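Local coordinates for protein geranyltranstransferase (Methylococcus capsulatus, PDB 3TS7) that probably catalyses magnesium-dependent chain elongation of isoprenoid diphosphates to (2E,6E)-farnesyl diphosphate, at residues Gly179-His184 with Ile221-Gln226; Leu232-Asp237 with Leu260-Ala265. One frame throughout, in Å; residues are numbered along the deposited sequence.

Contact 1: residues Gly179-His184 with Ile221-Gln226; sequences GLENMH and IGLAFQ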
loop_
_atom_site.group_PDB
_atom_site.type_symbol
_atom_site.label_atom_id
_atom_site.label_comp_id
_atom_site.label_asym_id
_atom_site.label_seq_id
_atom_site.Cartn_x
_atom_site.Cartn_y
_atom_site.Cartn_z
ATOM N N GLY B 179 -8.290 -24.625 -9.481
ATOM C CA GLY B 179 -8.697 -23.815 -8.339
ATOM C C GLY B 179 -7.601 -23.593 -7.310
ATOM O O GLY B 179 -7.441 -22.478 -6.787
ATOM N N LEU B 180 -6.852 -24.650 -7.004
ATOM C CA LEU B 180 -5.736 -24.546 -6.078
ATOM C C LEU B 180 -4.578 -23.768 -6.711
ATOM O O LEU B 180 -3.916 -22.978 -6.034
ATOM C CB LEU B 180 -5.289 -25.926 -5.612
ATOM C CG LEU B 180 -4.067 -26.059 -4.708
ATOM C CD1 LEU B 180 -4.315 -25.370 -3.370
ATOM C CD2 LEU B 180 -3.688 -27.535 -4.512
ATOM N N GLU B 181 -4.352 -23.982 -8.006
ATOM C CA GLU B 181 -3.330 -23.246 -8.733
ATOM C C GLU B 181 -3.641 -21.733 -8.739
ATOM O O GLU B 181 -2.773 -20.936 -8.391
ATOM C CB GLU B 181 -3.112 -23.823 -10.146
ATOM C CG GLU B 181 -2.346 -25.181 -10.115
ATOM C CD GLU B 181 -1.969 -25.751 -11.490
ATOM O OE1 GLU B 181 -2.070 -25.049 -12.506
ATOM O OE2 GLU B 181 -1.550 -26.923 -11.552
ATOM N N ASN B 182 -4.889 -21.369 -9.049
ATOM C CA ASN B 182 -5.323 -19.963 -9.139
ATOM C C ASN B 182 -5.091 -19.152 -7.867
ATOM O O ASN B 182 -4.679 -17.985 -7.909
ATOM C CB ASN B 182 -6.803 -19.868 -9.534
ATOM C CG ASN B 182 -7.364 -18.449 -9.371
ATOM O OD1 ASN B 182 -7.132 -17.587 -10.210
ATOM N ND2 ASN B 182 -8.105 -18.217 -8.295
ATOM N N MET B 183 -5.392 -19.785 -6.747
ATOM C CA MET B 183 -5.151 -19.243 -5.446
ATOM C C MET B 183 -3.663 -18.964 -5.218
ATOM O O MET B 183 -3.294 -17.876 -4.752
ATOM C CB MET B 183 -5.622 -20.261 -4.429
ATOM C CG MET B 183 -5.794 -19.726 -3.069
ATOM S SD MET B 183 -4.927 -20.782 -1.957
ATOM C CE MET B 183 -3.512 -19.767 -1.776
ATOM N N HIS B 184 -2.817 -19.943 -5.533
ATOM C CA HIS B 184 -1.372 -19.784 -5.356
ATOM C C HIS B 184 -0.743 -18.751 -6.297
ATOM O O HIS B 184 0.166 -18.019 -5.888
ATOM C CB HIS B 184 -0.644 -21.124 -5.489
ATOM C CG HIS B 184 -0.718 -21.979 -4.268
ATOM N ND1 HIS B 184 -0.266 -21.557 -3.033
ATOM C CD2 HIS B 184 -1.167 -23.247 -4.090
ATOM C CE1 HIS B 184 -0.442 -22.519 -2.145
ATOM N NE2 HIS B 184 -0.984 -23.556 -2.761
ATOM N N ILE B 221 8.310 -21.104 -11.708
ATOM C CA ILE B 221 9.001 -21.371 -10.443
ATOM C C ILE B 221 8.121 -21.098 -9.206
ATOM O O ILE B 221 8.242 -21.791 -8.191
ATOM C CB ILE B 221 10.403 -20.711 -10.292
ATOM C CG1 ILE B 221 10.315 -19.214 -10.078
ATOM C CG2 ILE B 221 11.326 -21.053 -11.497
ATOM C CD1 ILE B 221 11.698 -18.566 -9.969
ATOM N N GLY B 222 7.236 -20.106 -9.320
ATOM C CA GLY B 222 6.324 -19.743 -8.237
ATOM C C GLY B 222 5.391 -20.913 -7.932
ATOM O O GLY B 222 5.208 -21.281 -6.777
ATOM N N LEU B 223 4.838 -21.518 -8.974
ATOM C CA LEU B 223 3.916 -22.636 -8.777
ATOM C C LEU B 223 4.645 -23.858 -8.249
ATOM O O LEU B 223 4.211 -24.478 -7.276
ATOM C CB LEU B 223 3.180 -22.963 -10.076
ATOM C CG LEU B 223 1.989 -22.060 -10.382
ATOM C CD1 LEU B 223 1.642 -22.148 -11.845
ATOM C CD2 LEU B 223 0.769 -22.397 -9.483
ATOM N N ALA B 224 5.780 -24.163 -8.875
ATOM C CA ALA B 224 6.579 -25.329 -8.535
ATOM C C ALA B 224 7.048 -25.349 -7.078
ATOM O O ALA B 224 6.980 -26.385 -6.435
ATOM C CB ALA B 224 7.778 -25.461 -9.499
ATOM N N PHE B 225 7.498 -24.216 -6.534
ATOM C CA PHE B 225 8.069 -24.260 -5.168
ATOM C C PHE B 225 7.027 -24.498 -4.065
ATOM O O PHE B 225 7.306 -25.130 -3.028
ATOM C CB PHE B 225 9.005 -23.057 -4.876
ATOM C CG PHE B 225 8.354 -21.900 -4.150
ATOM C CD1 PHE B 225 8.342 -21.849 -2.758
ATOM C CD2 PHE B 225 7.805 -20.841 -4.852
ATOM C CE1 PHE B 225 7.755 -20.771 -2.069
ATOM C CE2 PHE B 225 7.213 -19.755 -4.170
ATOM C CZ PHE B 225 7.192 -19.723 -2.786
ATOM N N GLN B 226 5.824 -24.002 -4.296
ATOM C CA GLN B 226 4.750 -24.258 -3.351
ATOM C C GLN B 226 4.222 -25.695 -3.441
ATOM O O GLN B 226 3.858 -26.268 -2.425
ATOM C CB GLN B 226 3.658 -23.228 -3.497
ATOM C CG GLN B 226 4.099 -21.883 -2.973
ATOM C CD GLN B 226 3.007 -20.879 -3.054
ATOM O OE1 GLN B 226 2.461 -20.621 -4.125
ATOM N NE2 GLN B 226 2.660 -20.306 -1.918
HETATM O O HOH W 1 0.156 -19.193 -2.062
#
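His184 and Gln226 share one first torsion, CG anti to the carbonyl carbon (chi1 -79° and -72°), and this turns the imidazole and the amide toward each other between helices 177-201 and 208-237. The Gln226 chain runs extended to bring its amide to the ND1 side of the ring. The two planes stand 67° apart, so the groups do not stack: OE1 of Gln226 lies 3.1 Å from His184 ND1 and 3.4 Å from His184 CB. CB of Gln226 sits over one ring face, toward its rim, while Met183 CE covers the other. In the ring plane a water lies 2.6 Å from His184 ND1 and accepts a hydrogen bond from Gln226 NE2 at 2.7 Å. Beside this polar pair, Leu223 reaches across with CD2, 4.0 Å from Glu181 O and 4.2 Å from Glu181 CB, and Tyr256 of helix 256-260 packs on both residues. The segment axes come no closer than 10.5 Å, a distance spanned by side chains, Leu223 reaching a backbone carbonyl. Since Gln226 NE2 gives one hydrogen bond to the water and a weak one to Thr188 OG1 on helix 177-201, two acceptors orient the amide, and the water couples it to the imidazole.

Contact 2: residues Leu232-Asp237 with Leu260-Ala265; sequences LDEESD and LGLSGA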
loop_
_atom_site.group_PDB
_atom_site.type_symbol
_atom_site.label_atom_id
_atom_site.label_comp_id
_atom_site.label_asym_id
_atom_site.label_seq_id
_atom_site.Cartn_x
_atom_site.Cartn_y
_atom_site.Cartn_z
ATOM N N LEU B 232 7.090 -31.723 0.839
ATOM C CA LEU B 232 7.956 -31.883 2.009
ATOM C C LEU B 232 7.144 -31.985 3.307
ATOM O O LEU B 232 7.497 -32.746 4.209
ATOM C CB LEU B 232 9.020 -30.778 2.070
ATOM C CG LEU B 232 10.034 -30.771 0.910
ATOM C CD1 LEU B 232 10.730 -29.415 0.777
ATOM C CD2 LEU B 232 11.060 -31.895 1.007
ATOM N N ASP B 233 6.045 -31.239 3.361
ATOM C CA ASP B 233 5.055 -31.333 4.433
ATOM C C ASP B 233 4.402 -32.717 4.518
ATOM O O ASP B 233 4.306 -33.286 5.609
ATOM C CB ASP B 233 3.968 -30.269 4.240
ATOM C CG ASP B 233 4.307 -28.955 4.903
ATOM O OD1 ASP B 233 5.420 -28.817 5.457
ATOM O OD2 ASP B 233 3.447 -28.055 4.876
ATOM N N GLU B 234 3.953 -33.236 3.370
ATOM C CA GLU B 234 3.325 -34.556 3.276
ATOM C C GLU B 234 4.291 -35.666 3.686
ATOM O O GLU B 234 3.919 -36.568 4.442
ATOM C CB GLU B 234 2.786 -34.800 1.861
ATOM C CG GLU B 234 2.660 -36.278 1.432
ATOM C CD GLU B 234 1.440 -36.981 1.992
ATOM O OE1 GLU B 234 0.514 -36.299 2.481
ATOM O OE2 GLU B 234 1.401 -38.229 1.931
ATOM N N GLU B 235 5.527 -35.578 3.200
ATOM C CA GLU B 235 6.585 -36.517 3.565
ATOM C C GLU B 235 6.974 -36.445 5.038
ATOM O O GLU B 235 7.336 -37.463 5.625
ATOM C CB GLU B 235 7.827 -36.303 2.699
ATOM C CG GLU B 235 7.767 -37.010 1.359
ATOM C CD GLU B 235 8.703 -36.404 0.330
ATOM O OE1 GLU B 235 8.580 -36.770 -0.855
ATOM O OE2 GLU B 235 9.554 -35.562 0.692
ATOM N N SER B 236 6.892 -35.255 5.630
ATOM C CA SER B 236 7.292 -35.067 7.021
ATOM C C SER B 236 6.380 -35.793 8.018
ATOM O O SER B 236 6.864 -36.582 8.835
ATOM C CB SER B 236 7.389 -33.585 7.366
ATOM O OG SER B 236 8.356 -33.385 8.377
ATOM N N ASP B 237 5.070 -35.546 7.937
ATOM C CA ASP B 237 4.131 -36.173 8.874
ATOM C C ASP B 237 3.867 -37.670 8.615
ATOM O O ASP B 237 3.439 -38.383 9.520
ATOM C CB ASP B 237 2.825 -35.368 9.017
ATOM C CG ASP B 237 2.105 -35.148 7.694
ATOM O OD1 ASP B 237 1.657 -36.131 7.063
ATOM O OD2 ASP B 237 1.951 -33.976 7.299
ATOM N N LEU B 260 -3.734 -34.797 -5.695
ATOM C CA LEU B 260 -3.200 -35.512 -6.856
ATOM C C LEU B 260 -2.529 -36.831 -6.513
ATOM O O LEU B 260 -2.183 -37.587 -7.411
ATOM C CB LEU B 260 -2.206 -34.628 -7.621
ATOM C CG LEU B 260 -2.677 -33.277 -8.155
ATOM C CD1 LEU B 260 -1.481 -32.366 -8.410
ATOM C CD2 LEU B 260 -3.513 -33.439 -9.415
ATOM N N GLY B 261 -2.338 -37.099 -5.223
ATOM C CA GLY B 261 -1.408 -38.143 -4.800
ATOM C C GLY B 261 -0.004 -37.567 -4.761
ATOM O O GLY B 261 0.286 -36.565 -5.434
ATOM N N LEU B 262 0.863 -38.193 -3.969
ATOM C CA LEU B 262 2.245 -37.749 -3.826
ATOM C C LEU B 262 3.031 -37.805 -5.152
ATOM O O LEU B 262 3.743 -36.856 -5.480
ATOM C CB LEU B 262 2.955 -38.528 -2.714
ATOM C CG LEU B 262 4.416 -38.191 -2.371
ATOM C CD1 LEU B 262 4.571 -36.786 -1.774
ATOM C CD2 LEU B 262 4.995 -39.235 -1.429
ATOM N N SER B 263 2.871 -38.888 -5.915
ATOM C CA SER B 263 3.530 -39.034 -7.224
ATOM C C SER B 263 3.008 -38.032 -8.253
ATOM O O SER B 263 3.778 -37.496 -9.052
ATOM C CB SER B 263 3.347 -40.450 -7.792
ATOM O OG SER B 263 2.761 -41.307 -6.834
ATOM N N GLY B 264 1.699 -37.799 -8.252
ATOM C CA GLY B 264 1.105 -36.776 -9.112
ATOM C C GLY B 264 1.590 -35.362 -8.775
ATOM O O GLY B 264 1.803 -34.554 -9.671
ATOM N N ALA B 265 1.737 -35.072 -7.483
ATOM C CA ALA B 265 2.282 -33.795 -7.010
ATOM C C ALA B 265 3.751 -33.643 -7.405
ATOM O O ALA B 265 4.143 -32.621 -7.964
ATOM C CB ALA B 265 2.122 -33.670 -5.507
#
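Leu262 carries this contact with a single methyl, CD1, which meets two consecutive glutamates near the end of helix 208-237. The closer is Glu234, whose CG lies 3.8 Å from Leu262 CD1. Its CG stands roughly anti to the backbone N (chi1 155°) and the chain then bends at chi2 (79°), so it is the aliphatic part of the glutamate that packs against the leucine, the two side chains passing at a slant. Glu235 leaves the helix in another direction, extended beyond CG and at about a right angle to Leu262, and touches the same methyl with OE1 at 4.1 Å; that oxygen also has a long, weak ion pair with Lys266. No hydrogen bond joins the segments. Ile231, on helix 208-237, packs on Leu262 as well, and Pro257 of helix 256-260 lies against Glu234. Leu262 follows Gly261, the N-cap of helix 262-279, whose positive phi (84°) breaks the chain between two helices. The arrangement is a surface helix-helix contact of the all-helical isoprenoid synthase fold, beside the second aspartate-rich motif, the DDILD sequence that Asp233 ends and that in relatives binds magnesium.

In the fold
Helix 208-237 is common to both contacts: contact 1 uses its middle, against helix 177-201, and contact 2 its C-terminal end, against the start of helix 262-279. They follow one another along the chain, both segments of contact 1 preceding those of contact 2. Their centres are 15 Å apart and their nearest atoms about 6 Å, without touching, with helix 256-260 packing near both. Contact 1 lies partly buried and nearer the centre of the chain, contact 2 at the surface on the same side. Together they tie the shared helix to neighbours at two levels, and along it their touching residues flank the second aspartate-rich motif, which as in relatives is probably part of the magnesium-diphosphate site.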